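PDB 3EVY: putative type I restriction enzyme R protein, which is probably required for the nuclease and ATPase activities of a type I restriction system, here represented by a helical piece of its C-terminal region. Local coordinates for residues A[59-62]-A[63-66]; A[52-55]-A[56-60]; A[14-17]-A[18-21]. All blocks are in the same frame, centred on the assembly; numbering follows the deposited sequence.

Interaction 1. Residues A[59-62]-A[63-66]; sequences LRNE and VKGY
Two first torsions bring Lys64 and Arg60 together. Lys64 CG lies beside its own backbone N (chi1 -62°), and the rest of the chain runs out straight. Arg60 CG instead swings opposite its N, next to its carbonyl carbon. Lys64 thus reaches back over one helical turn, and its CE comes 4.1 Å from Arg60 CG. The setting is the C-terminal part of helix 43-63, where the chain passes into a type I beta turn from Val63 to Tyr66.

The backbone changes character along this step. Val63 N bonds Leu59 O at 2.9 Å and almost straight, at 172°. Lys64 N repeats the i to i+4 pattern with Arg60 O. Gly65 N then reaches back three residues to Glu62 O, at 3.0 Å. The step from four residues to three shows the backbone tightening here; this donor stands 64° out of the carbonyl plane. Tyr66 N closes the turn on Val63 O at 3.3 Å.

Arg60 NH1 and Lys64 NZ both reach Glu78, at the start of helix 78-91. The Glu78 carboxylate forms a salt bridge with each, which would offset the closeness of the two positive groups. Phe81 also meets Arg60 in a cation-pi contact. A water also joins Lys64 NZ to Asn61; it accepts from NZ and donates to Asn61 OD1 at 2.8 Å.

Val63 turns its methyls inward. Its CG2 rests 3.2 Å from Arg60 O, and its side chain packs on Phe69 and Leu74 of the following loop. The Tyr66 ring brings its edge to the helix, with CD1 3.5 Å from Glu62 O. A second water links the ends of these two residues, lying 2.8 Å from Tyr66 OH and donating to Glu62 OE1.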
loop_
_atom_site.group_PDB
_atom_site.type_symbol
_atom_site.label_atom_id
_atom_site.label_comp_id
_atom_site.label_asym_id
_atom_site.label_seq_id
_atom_site.Cartn_x
_atom_site.Cartn_y
_atom_site.Cartn_z
ATOM N N LEU A 59 -5.241 -3.539 4.485
ATOM C CA LEU A 59 -6.185 -4.012 3.508
ATOM C C LEU A 59 -5.521 -5.144 2.690
ATOM O O LEU A 59 -6.145 -6.166 2.333
ATOM C CB LEU A 59 -6.620 -2.846 2.604
ATOM C CG LEU A 59 -7.602 -3.030 1.463
ATOM C CD1 LEU A 59 -8.800 -3.893 1.897
ATOM C CD2 LEU A 59 -8.131 -1.591 1.013
ATOM N N ARG A 60 -4.254 -4.976 2.391
ATOM C CA ARG A 60 -3.512 -6.044 1.728
ATOM C C ARG A 60 -3.533 -7.327 2.591
ATOM O O ARG A 60 -3.730 -8.410 2.086
ATOM C CB ARG A 60 -2.102 -5.644 1.445
ATOM C CG ARG A 60 -1.366 -6.565 0.472
ATOM C CD ARG A 60 -0.602 -5.722 -0.497
ATOM N NE ARG A 60 0.171 -6.520 -1.398
ATOM C CZ ARG A 60 0.481 -6.197 -2.639
ATOM N NH1 ARG A 60 1.152 -7.057 -3.351
ATOM N NH2 ARG A 60 0.042 -5.079 -3.197
ATOM N N ASN A 61 -3.333 -7.209 3.886
ATOM C CA ASN A 61 -3.309 -8.405 4.757
ATOM C C ASN A 61 -4.692 -9.036 4.838
ATOM O O ASN A 61 -4.859 -10.260 4.912
ATOM C CB ASN A 61 -2.771 -8.013 6.149
ATOM C CG ASN A 61 -1.263 -8.043 6.177
ATOM O OD1 ASN A 61 -0.673 -8.789 5.391
ATOM N ND2 ASN A 61 -0.625 -7.186 6.997
ATOM N N GLU A 62 -5.703 -8.189 4.743
ATOM C CA GLU A 62 -7.082 -8.572 4.781
ATOM C C GLU A 62 -7.472 -9.384 3.547
ATOM O O GLU A 62 -8.044 -10.458 3.677
ATOM C CB GLU A 62 -7.946 -7.262 4.876
ATOM C CG GLU A 62 -9.432 -7.475 4.758
ATOM C CD GLU A 62 -10.291 -6.363 5.418
ATOM O OE1 GLU A 62 -11.422 -6.695 5.779
ATOM O OE2 GLU A 62 -9.882 -5.177 5.546
ATOM N N VAL A 63 -7.130 -8.914 2.353
ATOM C CA VAL A 63 -7.316 -9.773 1.144
ATOM C C VAL A 63 -6.496 -11.044 1.149
ATOM O O VAL A 63 -6.923 -12.017 0.589
ATOM C CB VAL A 63 -7.167 -8.999 -0.226
ATOM C CG1 VAL A 63 -8.135 -7.794 -0.242
ATOM C CG2 VAL A 63 -5.745 -8.560 -0.417
ATOM N N LYS A 64 -5.325 -11.070 1.794
ATOM C CA LYS A 64 -4.593 -12.341 1.874
ATOM C C LYS A 64 -5.306 -13.312 2.800
ATOM O O LYS A 64 -4.959 -14.506 2.856
ATOM C CB LYS A 64 -3.131 -12.128 2.336
ATOM C CG LYS A 64 -2.304 -11.277 1.375
ATOM C CD LYS A 64 -0.909 -11.085 1.839
ATOM C CE LYS A 64 -0.120 -10.419 0.752
ATOM N NZ LYS A 64 1.264 -10.222 1.200
ATOM N N GLY A 65 -6.275 -12.818 3.538
ATOM C CA GLY A 65 -7.025 -13.696 4.398
ATOM C C GLY A 65 -8.190 -14.435 3.721
ATOM O O GLY A 65 -9.072 -15.006 4.420
ATOM N N TYR A 66 -8.204 -14.413 2.373
ATOM C CA TYR A 66 -9.194 -15.146 1.572
ATOM C C TYR A 66 -8.556 -16.298 0.783
ATOM O O TYR A 66 -7.451 -16.166 0.215
ATOM C CB TYR A 66 -9.987 -14.222 0.581
ATOM C CG TYR A 66 -10.960 -13.310 1.313
ATOM C CD1 TYR A 66 -10.519 -12.154 1.883
ATOM C CD2 TYR A 66 -12.309 -13.696 1.511
ATOM C CE1 TYR A 66 -11.391 -11.320 2.579
ATOM C CE2 TYR A 66 -13.182 -12.890 2.214
ATOM C CZ TYR A 66 -12.735 -11.706 2.724
ATOM O OH TYR A 66 -13.595 -10.890 3.421
HETATM O O HOH W 1 0.723 -7.814 3.203
HETATM O O HOH W 2 -12.155 -9.775 5.537
#

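Interaction 2. Residues A[52-55]-A[56-60]; sequences LFRA and MLRLR
Phe53 O accepts the shortest hydrogen bond between these two segments, from Leu57 N at 2.8 Å with an N-H...O angle of 159°. The same oxygen also has Leu57 CB close beside it, at 3.3 Å. This is the middle of helix 43-63, an amphipathic alpha helix with Phe53 and Met56 turned into the core and Arg54 and Arg58 turned outward. Met56 N to Leu52 O and Arg58 N to Arg54 O continue the i to i+4 ladder. The last rung between the two segments, Leu59 N to Ala55 O, is longer at 3.2 Å.

On the buried side, Met56 crosses Phe53 at about a right angle. Its chain extends as far as the sulfur, then bends at chi3 (-46°). That bend brings the CE methyl to the ring, 3.6 Å from Phe53 CD1. Leu57 CB comes to the far end of the same ring, from the same side of its plane, 4.0 Å from Phe53 CE2. The Phe53 ring also meets Phe81 and Tyr88 of helix 78-91. Met56 faces Met23 and Phe27 of helix 12-30, so this part of the helix lies between the other two long helices.

On the exposed side, Arg54 and Arg58 run side by side and point the same way. Arg54 extends fully from CG to NE, while Arg58 bends at chi3. Arg58 CG first passes Arg54 O at 3.4 Å. Further out, Arg58 CD lies 4.0 Å from Arg54 NE, a methylene set against the guanidinium nitrogen. The two guanidinium planes stand 84° apart and do not stack. Their like charges probably repel mildly, with Arg54 NH2 4.2 Å from Arg58 NH1.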
loop_
_atom_site.group_PDB
_atom_site.type_symbol
_atom_site.label_atom_id
_atom_site.label_comp_id
_atom_site.label_asym_id
_atom_site.label_seq_id
_atom_site.Cartn_x
_atom_site.Cartn_y
_atom_site.Cartn_z
ATOM N N LEU A 52 -1.134 6.525 5.066
ATOM C CA LEU A 52 -1.583 5.893 3.869
ATOM C C LEU A 52 -1.056 4.485 3.781
ATOM O O LEU A 52 -1.753 3.575 3.336
ATOM C CB LEU A 52 -1.172 6.667 2.578
ATOM C CG LEU A 52 -1.936 7.966 2.230
ATOM C CD1 LEU A 52 -1.672 8.446 0.785
ATOM C CD2 LEU A 52 -3.436 7.795 2.437
ATOM N N PHE A 53 0.216 4.318 4.088
ATOM C CA PHE A 53 0.747 3.020 3.879
ATOM C C PHE A 53 0.141 2.056 4.916
ATOM O O PHE A 53 -0.082 0.879 4.629
ATOM C CB PHE A 53 2.250 3.003 3.982
ATOM C CG PHE A 53 2.825 1.649 3.598
ATOM C CD1 PHE A 53 3.025 1.332 2.246
ATOM C CD2 PHE A 53 3.105 0.700 4.573
ATOM C CE1 PHE A 53 3.548 0.076 1.886
ATOM C CE2 PHE A 53 3.612 -0.592 4.196
ATOM C CZ PHE A 53 3.823 -0.844 2.852
ATOM N N ARG A 54 -0.047 2.508 6.152
ATOM C CA ARG A 54 -0.731 1.611 7.165
ATOM C C ARG A 54 -2.065 1.078 6.696
ATOM O O ARG A 54 -2.371 -0.100 6.839
ATOM C CB ARG A 54 -0.947 2.294 8.527
ATOM C CG ARG A 54 -1.519 1.298 9.598
ATOM C CD ARG A 54 -1.569 1.934 10.964
ATOM N NE ARG A 54 -2.165 0.966 11.878
ATOM C CZ ARG A 54 -2.581 1.247 13.110
ATOM N NH1 ARG A 54 -2.446 2.474 13.609
ATOM N NH2 ARG A 54 -3.105 0.272 13.843
ATOM N N ALA A 55 -2.877 1.918 6.100
ATOM C CA ALA A 55 -4.184 1.499 5.581
ATOM C C ALA A 55 -4.098 0.530 4.415
ATOM O O ALA A 55 -4.923 -0.367 4.275
ATOM C CB ALA A 55 -5.060 2.794 5.106
ATOM N N MET A 56 -3.183 0.787 3.488
ATOM C CA MET A 56 -2.922 -0.206 2.385
ATOM C C MET A 56 -2.415 -1.487 2.962
ATOM O O MET A 56 -2.835 -2.584 2.552
ATOM C CB MET A 56 -1.798 0.355 1.419
ATOM C CG MET A 56 -2.289 1.323 0.280
ATOM S SD MET A 56 -1.080 1.244 -1.088
ATOM C CE MET A 56 0.430 1.361 -0.231
ATOM N N LEU A 57 -1.474 -1.398 3.913
ATOM C CA LEU A 57 -0.873 -2.608 4.473
ATOM C C LEU A 57 -2.017 -3.512 5.146
ATOM O O LEU A 57 -2.049 -4.737 4.990
ATOM C CB LEU A 57 0.250 -2.280 5.496
ATOM C CG LEU A 57 0.643 -3.520 6.355
ATOM C CD1 LEU A 57 1.275 -4.714 5.466
ATOM C CD2 LEU A 57 1.642 -3.146 7.490
ATOM N N ARG A 58 -2.935 -2.883 5.860
ATOM C CA ARG A 58 -4.018 -3.614 6.572
ATOM C C ARG A 58 -4.979 -4.242 5.587
ATOM O O ARG A 58 -5.413 -5.409 5.774
ATOM C CB ARG A 58 -4.754 -2.663 7.534
ATOM C CG ARG A 58 -3.946 -2.333 8.790
ATOM C CD ARG A 58 -4.610 -1.317 9.719
ATOM N NE ARG A 58 -5.911 -1.810 10.198
ATOM C CZ ARG A 58 -6.083 -2.582 11.278
ATOM N NH1 ARG A 58 -5.048 -2.955 12.043
ATOM N NH2 ARG A 58 -7.321 -2.981 11.593
ATOM N N LEU A 59 -5.241 -3.539 4.485
ATOM C CA LEU A 59 -6.185 -4.012 3.508
ATOM C C LEU A 59 -5.521 -5.144 2.690
ATOM O O LEU A 59 -6.145 -6.166 2.333
ATOM C CB LEU A 59 -6.620 -2.846 2.604
ATOM C CG LEU A 59 -7.602 -3.030 1.463
ATOM C CD1 LEU A 59 -8.800 -3.893 1.897
ATOM C CD2 LEU A 59 -8.131 -1.591 1.013
ATOM N N ARG A 60 -4.254 -4.976 2.391
ATOM C CA ARG A 60 -3.512 -6.044 1.728
ATOM C C ARG A 60 -3.533 -7.327 2.591
ATOM O O ARG A 60 -3.730 -8.410 2.086
ATOM C CB ARG A 60 -2.102 -5.644 1.445
ATOM C CG ARG A 60 -1.366 -6.565 0.472
ATOM C CD ARG A 60 -0.602 -5.722 -0.497
ATOM N NE ARG A 60 0.171 -6.520 -1.398
ATOM C CZ ARG A 60 0.481 -6.197 -2.639
ATOM N NH1 ARG A 60 1.152 -7.057 -3.351
ATOM N NH2 ARG A 60 0.042 -5.079 -3.197
#

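Interaction 3. Residues A[14-17]-A[18-21]; sequences EKLV and ERFN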
loop_
_atom_site.group_PDB
_atom_site.type_symbol
_atom_site.label_atom_id
_atom_site.label_comp_id
_atom_site.label_asym_id
_atom_site.label_seq_id
_atom_site.Cartn_x
_atom_site.Cartn_y
_atom_site.Cartn_z
ATOM N N GLU A 14 -13.680 -9.536 -3.778
ATOM C CA GLU A 14 -13.662 -8.715 -4.970
ATOM C C GLU A 14 -13.855 -7.283 -4.581
ATOM O O GLU A 14 -13.117 -6.418 -5.073
ATOM C CB GLU A 14 -14.816 -9.137 -5.903
ATOM C CG GLU A 14 -14.794 -10.670 -6.247
ATOM C CD GLU A 14 -16.002 -11.167 -7.068
ATOM O OE1 GLU A 14 -15.736 -11.720 -8.172
ATOM O OE2 GLU A 14 -17.180 -11.009 -6.603
ATOM N N LYS A 15 -14.810 -7.036 -3.671
ATOM C CA LYS A 15 -15.004 -5.697 -3.061
ATOM C C LYS A 15 -13.724 -5.127 -2.470
ATOM O O LYS A 15 -13.385 -3.965 -2.730
ATOM C CB LYS A 15 -16.087 -5.706 -1.957
ATOM C CG LYS A 15 -17.522 -5.383 -2.433
ATOM C CD LYS A 15 -18.565 -5.524 -1.304
ATOM C CE LYS A 15 -18.744 -6.977 -0.867
ATOM N NZ LYS A 15 -19.388 -7.150 0.474
ATOM N N LEU A 16 -13.042 -5.891 -1.618
ATOM C CA LEU A 16 -11.830 -5.387 -0.988
ATOM C C LEU A 16 -10.668 -5.165 -2.010
ATOM O O LEU A 16 -9.805 -4.301 -1.792
ATOM C CB LEU A 16 -11.362 -6.327 0.130
ATOM C CG LEU A 16 -12.269 -6.620 1.347
ATOM C CD1 LEU A 16 -11.941 -8.046 2.028
ATOM C CD2 LEU A 16 -12.128 -5.512 2.402
ATOM N N VAL A 17 -10.574 -6.024 -3.019
ATOM C CA VAL A 17 -9.548 -5.863 -4.067
ATOM C C VAL A 17 -9.765 -4.550 -4.795
ATOM O O VAL A 17 -8.812 -3.820 -5.032
ATOM C CB VAL A 17 -9.524 -7.055 -5.078
ATOM C CG1 VAL A 17 -8.740 -6.718 -6.384
ATOM C CG2 VAL A 17 -8.964 -8.314 -4.434
ATOM N N GLU A 18 -11.032 -4.217 -5.092
ATOM C CA GLU A 18 -11.356 -2.959 -5.764
ATOM C C GLU A 18 -10.977 -1.739 -4.922
ATOM O O GLU A 18 -10.353 -0.821 -5.421
ATOM C CB GLU A 18 -12.858 -2.923 -6.070
ATOM C CG GLU A 18 -13.251 -1.645 -6.777
ATOM C CD GLU A 18 -14.741 -1.597 -7.060
ATOM O OE1 GLU A 18 -15.339 -2.685 -7.297
ATOM O OE2 GLU A 18 -15.292 -0.464 -7.015
ATOM N N ARG A 19 -11.363 -1.723 -3.645
ATOM C CA ARG A 19 -10.891 -0.743 -2.692
ATOM C C ARG A 19 -9.328 -0.656 -2.629
ATOM O O ARG A 19 -8.769 0.440 -2.539
ATOM C CB ARG A 19 -11.349 -1.072 -1.267
ATOM C CG ARG A 19 -12.711 -0.530 -0.892
ATOM C CD ARG A 19 -13.285 -1.194 0.396
ATOM N NE ARG A 19 -12.493 -0.795 1.561
ATOM C CZ ARG A 19 -12.524 -1.409 2.739
ATOM N NH1 ARG A 19 -13.342 -2.437 2.937
ATOM N NH2 ARG A 19 -11.753 -0.969 3.728
ATOM N N PHE A 20 -8.649 -1.796 -2.570
ATOM C CA PHE A 20 -7.150 -1.755 -2.429
ATOM C C PHE A 20 -6.560 -1.060 -3.662
ATOM O O PHE A 20 -5.647 -0.225 -3.546
ATOM C CB PHE A 20 -6.518 -3.159 -2.343
ATOM C CG PHE A 20 -5.002 -3.084 -2.244
ATOM C CD1 PHE A 20 -4.396 -2.861 -1.032
ATOM C CD2 PHE A 20 -4.228 -3.026 -3.384
ATOM C CE1 PHE A 20 -3.027 -2.664 -0.957
ATOM C CE2 PHE A 20 -2.854 -2.868 -3.298
ATOM C CZ PHE A 20 -2.267 -2.695 -2.106
ATOM N N ASN A 21 -7.109 -1.398 -4.832
ATOM C CA ASN A 21 -6.537 -0.915 -6.081
ATOM C C ASN A 21 -6.760 0.598 -6.279
ATOM O O ASN A 21 -5.909 1.319 -6.869
ATOM C CB ASN A 21 -7.014 -1.738 -7.278
ATOM C CG ASN A 21 -6.362 -3.103 -7.348
ATOM O OD1 ASN A 21 -5.327 -3.367 -6.673
ATOM N ND2 ASN A 21 -6.905 -3.962 -8.177
#
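Leu16 and Arg19 lie side by side and point the same way. Their closest approach is Leu16 CD2 to Arg19 NH1, at 3.3 Å. Arg19 bends at chi3 (68°), which brings its guanidinium beside the leucine methyl. Val17 and Asn21 form a second pair, also pointing alike, with Val17 CG1 3.8 Å from Asn21 ND2. The Asn21 amide carbon CG sits 3.4 Å from Val17 O, in van der Waals contact with the preceding turn.

Backbone bonds set this spacing. Phe20 N bonds Leu16 O at 2.9 Å, and Asn21 N bonds Val17 O at 3.0 Å. Arg19 N meets Lys15 O almost in line, at 178°. All are i to i+4 bonds of helix 12-30, the first helix of this all-helical fragment, whose buried side carries Leu16 and Phe20.

Outside partners fix several of these groups. Asn21 is held at both ends of its amide: OD1 accepts from Thr75 N, and ND2 donates to Asp73 O. The amide therefore ties the helix to the loop before helix 78-91. Leu16 packs on Leu59 and Val63 of helix 43-63, and on Tyr66 just beyond. Phe20 lies against Arg60 and Leu74. Toward the N terminus, Glu14 OE2 accepts a hydrogen bond from Lys11 N.

From the N terminus, interaction 3 comes first, on helix 12-30. Interactions 2 and 1 follow on helix 43-63, which runs back the opposite way beside it. All three are local contacts: none closes a long loop, and none crosses another. Interaction 2 runs into interaction 1, and the two share Leu59 and Arg60. Interaction 1 then closes the beta turn leading toward helix 78-91. Interaction 3 touches both. Leu16 CB meets Val63 CG1 at 3.6 Å, and Phe20 CE1 comes 3.5 Å from Met56 O. Helices 12-30 and 43-63 are joined there, while Phe53 and Arg60 carry the packing on to helix 78-91.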